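Local coordinates for protein Dok-7 (Mus musculus, PDB 3ML4), which activates the muscle receptor kinase MuSK by bringing it into dimers and, through its PH domain, binds phosphoinositides, serving as an adaptor essential for neuromuscular synapse formation, at residues Met153-Leu158 / Gly180-Val185; Pro132-Leu137 / Val143-Ile148; Asn169-Glu174 / Phe198-Ile203. One frame throughout, in Å; residues are numbered along the deposited sequence.

In the fold
All three contacts lie in the PTB half of this PH-PTB fragment. Contact 2 is a buried beta hairpin, held mainly by ladder hydrogen bonds between strands 133-138 and 141-146. Contact 1 begins on the next strand, 151-157, which pairs with 141-146 through Leu-144; it is partly exposed and combines one indole hydrogen bond with the packing of a loop tryptophan on the strand backbone. Contact 3 is small but buried and wholly aromatic, setting strand 170-175 against helix 193-203. Phe-173 of 169-174 packs on Trp-156 of contact 1, while Leu-137 of contact 2 touches Phe-200 of contact 3. The centres stand about 14 to 15 Å from one another.

Contact 1. Residues Met153-Leu158 / Gly180-Val185; sequences MGQWKL and GYWAGV
Trp-156 and Trp-182 meet by an indole N-H and a backbone carbonyl: NE1 of Trp-156 donates to O of Trp-182 over 3.0 Å, with 153° at the hydrogen. The acceptor lies at the edge of the Trp-156 ring and close to its plane, while the donor stands tilted out of the carbonyl plane. Each tryptophan swings its CG back beside its own backbone N, on the far side from its carbonyl carbon (chi1 -55° for Trp-156, -80° for Trp-182), and the two side chains, coming from different segments, cross at about a right angle. Their five-membered rings lie oblique to each other, with centroids 5.5 Å apart. The same NE1 of Trp-156 also passes 3.6 Å from CB of Trp-182.

The indole of Trp-182 reaches back over strand 151-157 and sets one face on its backbone. N of Gln-155 lies over that face near the rim, CA of Gly-154 is 3.9 Å from CZ2 of Trp-182, and O of Gln-155 is 3.5 Å from CD1 of Trp-182. Farther in, Trp-156 packs edge-to-face with Phe-173 and Phe-186, so its buried ring belongs to the core of the PTB domain, whereas Trp-182 is partly exposed and also touches Lys-127 and Leu-128. The chemistry implies a directional link: the one polar atom of a buried indole is satisfied by a loop carbonyl, which would fix the ring's rotation and tie the loop before strand 184-189 to the sheet-edge strand.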
loop_
_atom_site.group_PDB
_atom_site.type_symbol
_atom_site.label_atom_id
_atom_site.label_comp_id
_atom_site.label_asym_id
_atom_site.label_seq_id
_atom_site.Cartn_x
_atom_site.Cartn_y
_atom_site.Cartn_z
HETATM N N MSE B 153 -2.184 -14.648 17.917
HETATM C CA MSE B 153 -1.426 -15.109 19.081
HETATM C C MSE B 153 0.078 -14.832 18.991
HETATM O O MSE B 153 0.812 -15.066 19.952
HETATM C CB MSE B 153 -1.649 -16.606 19.297
HETATM C CG MSE B 153 -1.413 -17.442 18.056
HETATM SE SE MSE B 153 -0.799 -19.246 18.460
HETATM C CE MSE B 153 -1.051 -20.014 16.699
ATOM N N GLY B 154 0.526 -14.353 17.837
ATOM C CA GLY B 154 1.935 -14.039 17.617
ATOM C C GLY B 154 2.083 -13.199 16.369
ATOM O O GLY B 154 1.453 -13.493 15.353
ATOM N N GLN B 155 2.900 -12.149 16.450
ATOM C CA GLN B 155 3.093 -11.219 15.333
ATOM C C GLN B 155 4.526 -10.697 15.219
ATOM O O GLN B 155 5.149 -10.338 16.217
ATOM C CB GLN B 155 2.112 -10.046 15.423
ATOM C CG GLN B 155 2.246 -9.199 16.688
ATOM C CD GLN B 155 1.298 -8.012 16.707
ATOM O OE1 GLN B 155 0.436 -7.907 17.578
ATOM N NE2 GLN B 155 1.450 -7.115 15.739
ATOM N N TRP B 156 5.035 -10.653 13.991
ATOM C CA TRP B 156 6.384 -10.171 13.708
ATOM C C TRP B 156 6.371 -9.366 12.415
ATOM O O TRP B 156 5.637 -9.704 11.487
ATOM C CB TRP B 156 7.360 -11.348 13.536
ATOM C CG TRP B 156 7.411 -12.339 14.678
ATOM C CD1 TRP B 156 8.326 -12.373 15.688
ATOM C CD2 TRP B 156 6.514 -13.437 14.915
ATOM N NE1 TRP B 156 8.060 -13.421 16.542
ATOM C CE2 TRP B 156 6.952 -14.087 16.093
ATOM C CE3 TRP B 156 5.384 -13.930 14.251
ATOM C CZ2 TRP B 156 6.295 -15.206 16.624
ATOM C CZ3 TRP B 156 4.732 -15.040 14.775
ATOM C CH2 TRP B 156 5.192 -15.667 15.954
ATOM N N LYS B 157 7.172 -8.304 12.357
ATOM C CA LYS B 157 7.583 -7.737 11.074
ATOM C C LYS B 157 8.575 -8.725 10.486
ATOM O O LYS B 157 9.479 -9.187 11.191
ATOM C CB LYS B 157 8.293 -6.392 11.242
ATOM C CG LYS B 157 7.413 -5.187 11.532
ATOM C CD LYS B 157 8.128 -3.904 11.103
ATOM C CE LYS B 157 8.129 -2.841 12.199
ATOM N NZ LYS B 157 6.761 -2.453 12.665
ATOM N N LEU B 158 8.420 -9.051 9.205
ATOM C CA LEU B 158 9.411 -9.871 8.504
ATOM C C LEU B 158 10.831 -9.293 8.551
ATOM O O LEU B 158 11.804 -10.040 8.612
ATOM C CB LEU B 158 8.986 -10.130 7.059
ATOM C CG LEU B 158 8.666 -11.594 6.746
ATOM C CD1 LEU B 158 7.339 -12.034 7.357
ATOM C CD2 LEU B 158 8.671 -11.824 5.246
ATOM N N GLY B 180 10.667 -7.209 20.818
ATOM C CA GLY B 180 10.786 -7.376 22.267
ATOM C C GLY B 180 10.560 -8.733 22.902
ATOM O O GLY B 180 11.509 -9.500 23.085
ATOM N N TYR B 181 9.314 -9.015 23.284
ATOM C CA TYR B 181 8.987 -10.304 23.917
ATOM C C TYR B 181 8.559 -11.361 22.917
ATOM O O TYR B 181 8.266 -12.492 23.296
ATOM C CB TYR B 181 7.942 -10.164 25.038
ATOM C CG TYR B 181 8.511 -9.661 26.349
ATOM C CD1 TYR B 181 9.865 -9.835 26.667
ATOM C CD2 TYR B 181 7.694 -9.033 27.283
ATOM C CE1 TYR B 181 10.386 -9.370 27.874
ATOM C CE2 TYR B 181 8.205 -8.568 28.490
ATOM C CZ TYR B 181 9.545 -8.740 28.779
ATOM O OH TYR B 181 10.033 -8.276 29.977
ATOM N N TRP B 182 8.520 -10.984 21.645
ATOM C CA TRP B 182 8.361 -11.959 20.579
ATOM C C TRP B 182 9.705 -12.401 19.996
ATOM O O TRP B 182 9.749 -13.176 19.038
ATOM C CB TRP B 182 7.409 -11.447 19.494
ATOM C CG TRP B 182 5.962 -11.611 19.863
ATOM C CD1 TRP B 182 4.956 -10.704 19.672
ATOM C CD2 TRP B 182 5.360 -12.747 20.500
ATOM N NE1 TRP B 182 3.768 -11.206 20.143
ATOM C CE2 TRP B 182 3.987 -12.455 20.661
ATOM C CE3 TRP B 182 5.847 -13.982 20.950
ATOM C CZ2 TRP B 182 3.095 -13.351 21.256
ATOM C CZ3 TRP B 182 4.961 -14.873 21.536
ATOM C CH2 TRP B 182 3.597 -14.553 21.681
ATOM N N ALA B 183 10.797 -11.918 20.589
ATOM C CA ALA B 183 12.138 -12.329 20.192
ATOM C C ALA B 183 12.356 -13.810 20.492
ATOM O O ALA B 183 11.715 -14.372 21.385
ATOM C CB ALA B 183 13.183 -11.485 20.892
ATOM N N GLY B 184 13.246 -14.441 19.730
ATOM C CA GLY B 184 13.627 -15.827 19.981
ATOM C C GLY B 184 13.342 -16.763 18.825
ATOM O O GLY B 184 12.992 -16.327 17.729
ATOM N N VAL B 185 13.477 -18.060 19.094
ATOM C CA VAL B 185 13.407 -19.099 18.073
ATOM C C VAL B 185 12.101 -19.895 18.196
ATOM O O VAL B 185 11.730 -20.325 19.287
ATOM C CB VAL B 185 14.640 -20.035 18.166
ATOM C CG1 VAL B 185 14.707 -20.969 16.969
ATOM C CG2 VAL B 185 15.929 -19.215 18.270
#

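Contact 2. Residues Pro132-Leu137 / Val143-Ile148; sequences PATLHL and VLARDI
Val-143 pairs with His-136 in an antiparallel beta hairpin of the PTB domain, strands 133-138 and 141-146 lying side by side in its sheet. Both backbone bonds of this hydrogen-bonded pair are made: N of His-136 to O of Val-143 at 2.7 Å, and N of Val-143 to O of His-136 at 2.9 Å.

Leu-144 faces Leu-135 in a non-hydrogen-bonded pair, and their side chains share the face of the sheet that also carries contacts to Val-120 and Met-153. Leu-135 turns CG anti to its own N (chi1 -176°), and this sends CD1 over to the neighbouring strand, 3.7 Å from CG of Leu-144; CD1 also lies 3.5 Å from O of Val-143. The two leucines meet at a slant, branch against branch.

Ala-145 closes the next hydrogen-bonded pair, with N of Thr-134 reaching O of Ala-145 at 2.9 Å in a nearly straight bond (169°) and N of Ala-145 returning to O of Thr-134. On the other face CB of Ala-145 lies 3.9 Å from CD2 of the His-136 imidazole. Thr-134 and His-136 also touch Glu-70 of the PH domain, so this face looks onto the neighbouring domain.

At Arg-146, NE forms salt bridges with Asp-147 and Glu-129, the first by a weak bond. Lower down the same side chain, CG of Arg-146 rests 4.0 Å from CB of Ala-133.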
loop_
_atom_site.group_PDB
_atom_site.type_symbol
_atom_site.label_atom_id
_atom_site.label_comp_id
_atom_site.label_asym_id
_atom_site.label_seq_id
_atom_site.Cartn_x
_atom_site.Cartn_y
_atom_site.Cartn_z
ATOM N N PRO B 132 -2.447 -27.164 16.657
ATOM C CA PRO B 132 -2.829 -26.664 15.333
ATOM C C PRO B 132 -3.040 -25.149 15.310
ATOM O O PRO B 132 -3.585 -24.571 16.257
ATOM C CB PRO B 132 -4.147 -27.389 15.054
ATOM C CG PRO B 132 -4.017 -28.666 15.805
ATOM C CD PRO B 132 -3.300 -28.294 17.072
ATOM N N ALA B 133 -2.586 -24.524 14.232
ATOM C CA ALA B 133 -2.707 -23.085 14.037
ATOM C C ALA B 133 -2.501 -22.810 12.567
ATOM O O ALA B 133 -2.136 -23.706 11.811
ATOM C CB ALA B 133 -1.664 -22.354 14.846
ATOM N N THR B 134 -2.726 -21.571 12.155
ATOM C CA THR B 134 -2.469 -21.204 10.769
ATOM C C THR B 134 -1.513 -20.019 10.701
ATOM O O THR B 134 -1.742 -18.995 11.336
ATOM C CB THR B 134 -3.786 -20.966 9.980
ATOM O OG1 THR B 134 -3.494 -20.321 8.738
ATOM C CG2 THR B 134 -4.741 -20.099 10.772
ATOM N N LEU B 135 -0.423 -20.181 9.956
ATOM C CA LEU B 135 0.551 -19.103 9.790
ATOM C C LEU B 135 0.160 -18.212 8.620
ATOM O O LEU B 135 -0.051 -18.704 7.510
ATOM C CB LEU B 135 1.965 -19.661 9.576
ATOM C CG LEU B 135 3.085 -18.613 9.487
ATOM C CD1 LEU B 135 3.461 -18.064 10.863
ATOM C CD2 LEU B 135 4.307 -19.188 8.794
ATOM N N HIS B 136 0.064 -16.909 8.872
ATOM C CA HIS B 136 -0.280 -15.945 7.821
ATOM C C HIS B 136 0.851 -14.976 7.510
ATOM O O HIS B 136 1.416 -14.351 8.409
ATOM C CB HIS B 136 -1.529 -15.144 8.195
ATOM C CG HIS B 136 -2.761 -15.976 8.342
ATOM N ND1 HIS B 136 -3.676 -16.136 7.325
ATOM C CD2 HIS B 136 -3.232 -16.695 9.388
ATOM C CE1 HIS B 136 -4.657 -16.918 7.736
ATOM N NE2 HIS B 136 -4.412 -17.271 8.985
ATOM N N LEU B 137 1.182 -14.859 6.232
ATOM C CA LEU B 137 2.057 -13.790 5.785
ATOM C C LEU B 137 1.193 -12.737 5.114
ATOM O O LEU B 137 0.507 -13.026 4.133
ATOM C CB LEU B 137 3.136 -14.317 4.840
ATOM C CG LEU B 137 4.176 -13.308 4.349
ATOM C CD1 LEU B 137 5.583 -13.882 4.422
ATOM C CD2 LEU B 137 3.859 -12.864 2.931
ATOM N N VAL B 143 2.066 -13.431 11.068
ATOM C CA VAL B 143 1.105 -13.645 12.130
ATOM C C VAL B 143 0.816 -15.136 12.288
ATOM O O VAL B 143 0.804 -15.886 11.312
ATOM C CB VAL B 143 -0.189 -12.815 11.858
ATOM C CG1 VAL B 143 -1.458 -13.533 12.292
ATOM C CG2 VAL B 143 -0.083 -11.459 12.519
ATOM N N LEU B 144 0.618 -15.557 13.529
ATOM C CA LEU B 144 0.055 -16.869 13.813
ATOM C C LEU B 144 -1.367 -16.695 14.324
ATOM O O LEU B 144 -1.635 -15.786 15.106
ATOM C CB LEU B 144 0.924 -17.640 14.819
ATOM C CG LEU B 144 1.948 -18.602 14.207
ATOM C CD1 LEU B 144 2.993 -19.035 15.225
ATOM C CD2 LEU B 144 1.269 -19.826 13.595
ATOM N N ALA B 145 -2.275 -17.556 13.877
ATOM C CA ALA B 145 -3.690 -17.427 14.238
ATOM C C ALA B 145 -4.329 -18.752 14.633
ATOM O O ALA B 145 -4.028 -19.797 14.056
ATOM C CB ALA B 145 -4.479 -16.760 13.108
ATOM N N ARG B 146 -5.223 -18.679 15.615
ATOM C CA ARG B 146 -5.855 -19.846 16.223
ATOM C C ARG B 146 -7.338 -19.635 16.431
ATOM O O ARG B 146 -7.809 -18.497 16.535
ATOM C CB ARG B 146 -5.272 -20.095 17.610
ATOM C CG ARG B 146 -4.214 -21.142 17.689
ATOM C CD ARG B 146 -3.842 -21.372 19.143
ATOM N NE ARG B 146 -4.774 -22.281 19.799
ATOM C CZ ARG B 146 -4.617 -23.598 19.859
ATOM N NH1 ARG B 146 -3.555 -24.171 19.302
ATOM N NH2 ARG B 146 -5.521 -24.342 20.476
ATOM N N ASP B 147 -8.045 -20.758 16.545
ATOM C CA ASP B 147 -9.452 -20.811 16.952
ATOM C C ASP B 147 -10.424 -20.248 15.918
ATOM O O ASP B 147 -10.031 -19.729 14.869
ATOM C CB ASP B 147 -9.690 -20.129 18.317
ATOM C CG ASP B 147 -8.629 -20.474 19.357
ATOM O OD1 ASP B 147 -7.967 -21.527 19.232
ATOM O OD2 ASP B 147 -8.460 -19.681 20.310
ATOM N N ILE B 148 -11.706 -20.402 16.224
ATOM C CA ILE B 148 -12.771 -19.763 15.485
ATOM C C ILE B 148 -13.587 -19.020 16.533
ATOM O O ILE B 148 -13.999 -19.628 17.518
ATOM C CB ILE B 148 -13.633 -20.785 14.715
ATOM C CG1 ILE B 148 -12.772 -21.546 13.697
ATOM C CG2 ILE B 148 -14.786 -20.080 14.010
ATOM C CD1 ILE B 148 -13.294 -22.930 13.326
#

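Contact 3. Residues Asn169-Glu174 / Phe198-Ile203; sequences NGFIFE and FLFDCI
Phe-171 and Phe-200 form an edge-to-face aromatic pair between strand 170-175 and helix 193-203 of the PTB domain, whose fold closes a beta sandwich with a C-terminal helix. The edge belongs to Phe-171 and the face to Phe-200; the planes stand at 79° and the centroids are 5.1 Å apart.

Starting at the helix, CB of Phe-200 points toward the strand but is still 5.0 Å from CZ of Phe-171. One bond on, CG of Phe-200 comes to 4.2 Å from CZ of Phe-171. The ring then turns its face to the incoming edge: CD2 of Phe-200 lies 3.7 Å from CZ of Phe-171, and CE2 of Phe-200 makes the nearest approach, 3.6 Å from the same atom. At the tip, CZ of Phe-200 is divided between CZ and CE2 of Phe-171, about equally far from both. The contact is therefore offset to the CD2-CE2 rim. On the other rim, CE1 of Phe-200 meets CD1 of Leu-137 at 3.7 Å. Phe-171 reaches the helix because its CG is anti to the backbone N (chi1 176°), which extends the ring from the strand to the helix.

With an alanine at Phe-200, the edge of Phe-171 would probably lose the face it packs on, opening a gap between strand and helix and leaving Leu-137 without its ring partner.

Tyr-164 adds a second edge-to-face partner to Phe-200. The bound MuSK peptide lies close by: Ile-172 packs on one of its apolar side chains, and OD1 of Asp-201 hydrogen-bonds both a polar peptide side chain and OH of Tyr-164.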
loop_
_atom_site.group_PDB
_atom_site.type_symbol
_atom_site.label_atom_id
_atom_site.label_comp_id
_atom_site.label_asym_id
_atom_site.label_seq_id
_atom_site.Cartn_x
_atom_site.Cartn_y
_atom_site.Cartn_z
ATOM N N ASN B 169 9.891 -31.992 7.719
ATOM C CA ASN B 169 8.522 -31.868 8.259
ATOM C C ASN B 169 8.229 -30.593 9.068
ATOM O O ASN B 169 7.346 -30.580 9.927
ATOM C CB ASN B 169 8.124 -33.130 9.055
ATOM C CG ASN B 169 6.596 -33.314 9.167
ATOM O OD1 ASN B 169 5.810 -32.588 8.537
ATOM N ND2 ASN B 169 6.179 -34.293 9.975
ATOM N N GLY B 170 8.954 -29.518 8.783
ATOM C CA GLY B 170 8.749 -28.283 9.522
ATOM C C GLY B 170 9.389 -27.038 8.951
ATOM O O GLY B 170 9.889 -27.030 7.824
ATOM N N PHE B 171 9.378 -25.989 9.768
ATOM C CA PHE B 171 9.889 -24.672 9.413
ATOM C C PHE B 171 10.276 -23.940 10.696
ATOM O O PHE B 171 9.493 -23.886 11.647
ATOM C CB PHE B 171 8.810 -23.882 8.656
ATOM C CG PHE B 171 9.205 -22.468 8.312
ATOM C CD1 PHE B 171 9.944 -22.198 7.161
ATOM C CD2 PHE B 171 8.810 -21.406 9.120
ATOM C CE1 PHE B 171 10.304 -20.893 6.827
ATOM C CE2 PHE B 171 9.158 -20.099 8.797
ATOM C CZ PHE B 171 9.910 -19.841 7.647
ATOM N N ILE B 172 11.479 -23.374 10.713
ATOM C CA ILE B 172 11.976 -22.630 11.868
ATOM C C ILE B 172 12.163 -21.163 11.498
ATOM O O ILE B 172 12.672 -20.859 10.420
ATOM C CB ILE B 172 13.332 -23.214 12.384
ATOM C CG1 ILE B 172 13.154 -24.655 12.881
ATOM C CG2 ILE B 172 13.930 -22.338 13.487
ATOM C CD1 ILE B 172 14.468 -25.422 13.071
ATOM N N PHE B 173 11.743 -20.262 12.382
ATOM C CA PHE B 173 12.090 -18.848 12.240
ATOM C C PHE B 173 12.497 -18.198 13.570
ATOM O O PHE B 173 12.022 -18.595 14.635
ATOM C CB PHE B 173 10.976 -18.062 11.532
ATOM C CG PHE B 173 9.723 -17.891 12.343
ATOM C CD1 PHE B 173 8.741 -18.874 12.349
ATOM C CD2 PHE B 173 9.508 -16.729 13.081
ATOM C CE1 PHE B 173 7.573 -18.712 13.093
ATOM C CE2 PHE B 173 8.337 -16.559 13.829
ATOM C CZ PHE B 173 7.371 -17.551 13.831
ATOM N N GLU B 174 13.386 -17.209 13.495
ATOM C CA GLU B 174 13.854 -16.505 14.681
ATOM C C GLU B 174 13.603 -14.997 14.608
ATOM O O GLU B 174 14.039 -14.328 13.673
ATOM C CB GLU B 174 15.338 -16.796 14.932
ATOM C CG GLU B 174 15.908 -16.089 16.161
ATOM C CD GLU B 174 17.423 -16.181 16.272
ATOM O OE1 GLU B 174 18.069 -16.820 15.408
ATOM O OE2 GLU B 174 17.969 -15.606 17.239
ATOM N N PHE B 198 10.854 -20.243 0.720
ATOM C CA PHE B 198 10.973 -19.594 -0.575
ATOM C C PHE B 198 10.141 -18.309 -0.647
ATOM O O PHE B 198 10.571 -17.310 -1.230
ATOM C CB PHE B 198 10.571 -20.552 -1.691
ATOM C CG PHE B 198 10.371 -19.882 -3.015
ATOM C CD1 PHE B 198 11.467 -19.452 -3.764
ATOM C CD2 PHE B 198 9.086 -19.672 -3.514
ATOM C CE1 PHE B 198 11.283 -18.831 -4.990
ATOM C CE2 PHE B 198 8.891 -19.054 -4.741
ATOM C CZ PHE B 198 9.986 -18.630 -5.480
ATOM N N LEU B 199 8.950 -18.352 -0.058
ATOM C CA LEU B 199 8.109 -17.173 0.062
ATOM C C LEU B 199 8.846 -16.093 0.850
ATOM O O LEU B 199 8.894 -14.932 0.442
ATOM C CB LEU B 199 6.803 -17.535 0.765
ATOM C CG LEU B 199 5.620 -16.599 0.548
ATOM C CD1 LEU B 199 4.875 -17.049 -0.688
ATOM C CD2 LEU B 199 4.704 -16.616 1.756
ATOM N N PHE B 200 9.426 -16.505 1.976
ATOM C CA PHE B 200 10.236 -15.637 2.824
ATOM C C PHE B 200 11.427 -15.046 2.065
ATOM O O PHE B 200 11.661 -13.838 2.114
ATOM C CB PHE B 200 10.713 -16.413 4.055
ATOM C CG PHE B 200 9.752 -16.394 5.219
ATOM C CD1 PHE B 200 8.374 -16.518 5.026
ATOM C CD2 PHE B 200 10.235 -16.282 6.517
ATOM C CE1 PHE B 200 7.491 -16.511 6.110
ATOM C CE2 PHE B 200 9.364 -16.269 7.609
ATOM C CZ PHE B 200 7.989 -16.385 7.403
ATOM N N ASP B 201 12.159 -15.898 1.351
ATOM C CA ASP B 201 13.307 -15.475 0.544
ATOM C C ASP B 201 12.940 -14.404 -0.475
ATOM O O ASP B 201 13.704 -13.459 -0.707
ATOM C CB ASP B 201 13.921 -16.676 -0.188
ATOM C CG ASP B 201 14.642 -17.634 0.749
ATOM O OD1 ASP B 201 14.991 -17.238 1.884
ATOM O OD2 ASP B 201 14.861 -18.788 0.342
ATOM N N CYS B 202 11.776 -14.571 -1.091
ATOM C CA CYS B 202 11.317 -13.662 -2.116
ATOM C C CYS B 202 10.932 -12.310 -1.529
ATOM O O CYS B 202 11.434 -11.280 -1.983
ATOM C CB CYS B 202 10.156 -14.277 -2.889
ATOM S SG CYS B 202 10.656 -15.585 -4.031
ATOM N N ILE B 203 10.064 -12.311 -0.516
ATOM C CA ILE B 203 9.534 -11.058 0.048
ATOM C C ILE B 203 10.636 -10.145 0.612
ATOM O O ILE B 203 10.684 -8.952 0.289
ATOM C CB ILE B 203 8.378 -11.297 1.086
ATOM C CG1 ILE B 203 7.014 -11.393 0.396
ATOM C CG2 ILE B 203 8.261 -10.131 2.056
ATOM C CD1 ILE B 203 6.797 -12.591 -0.507
#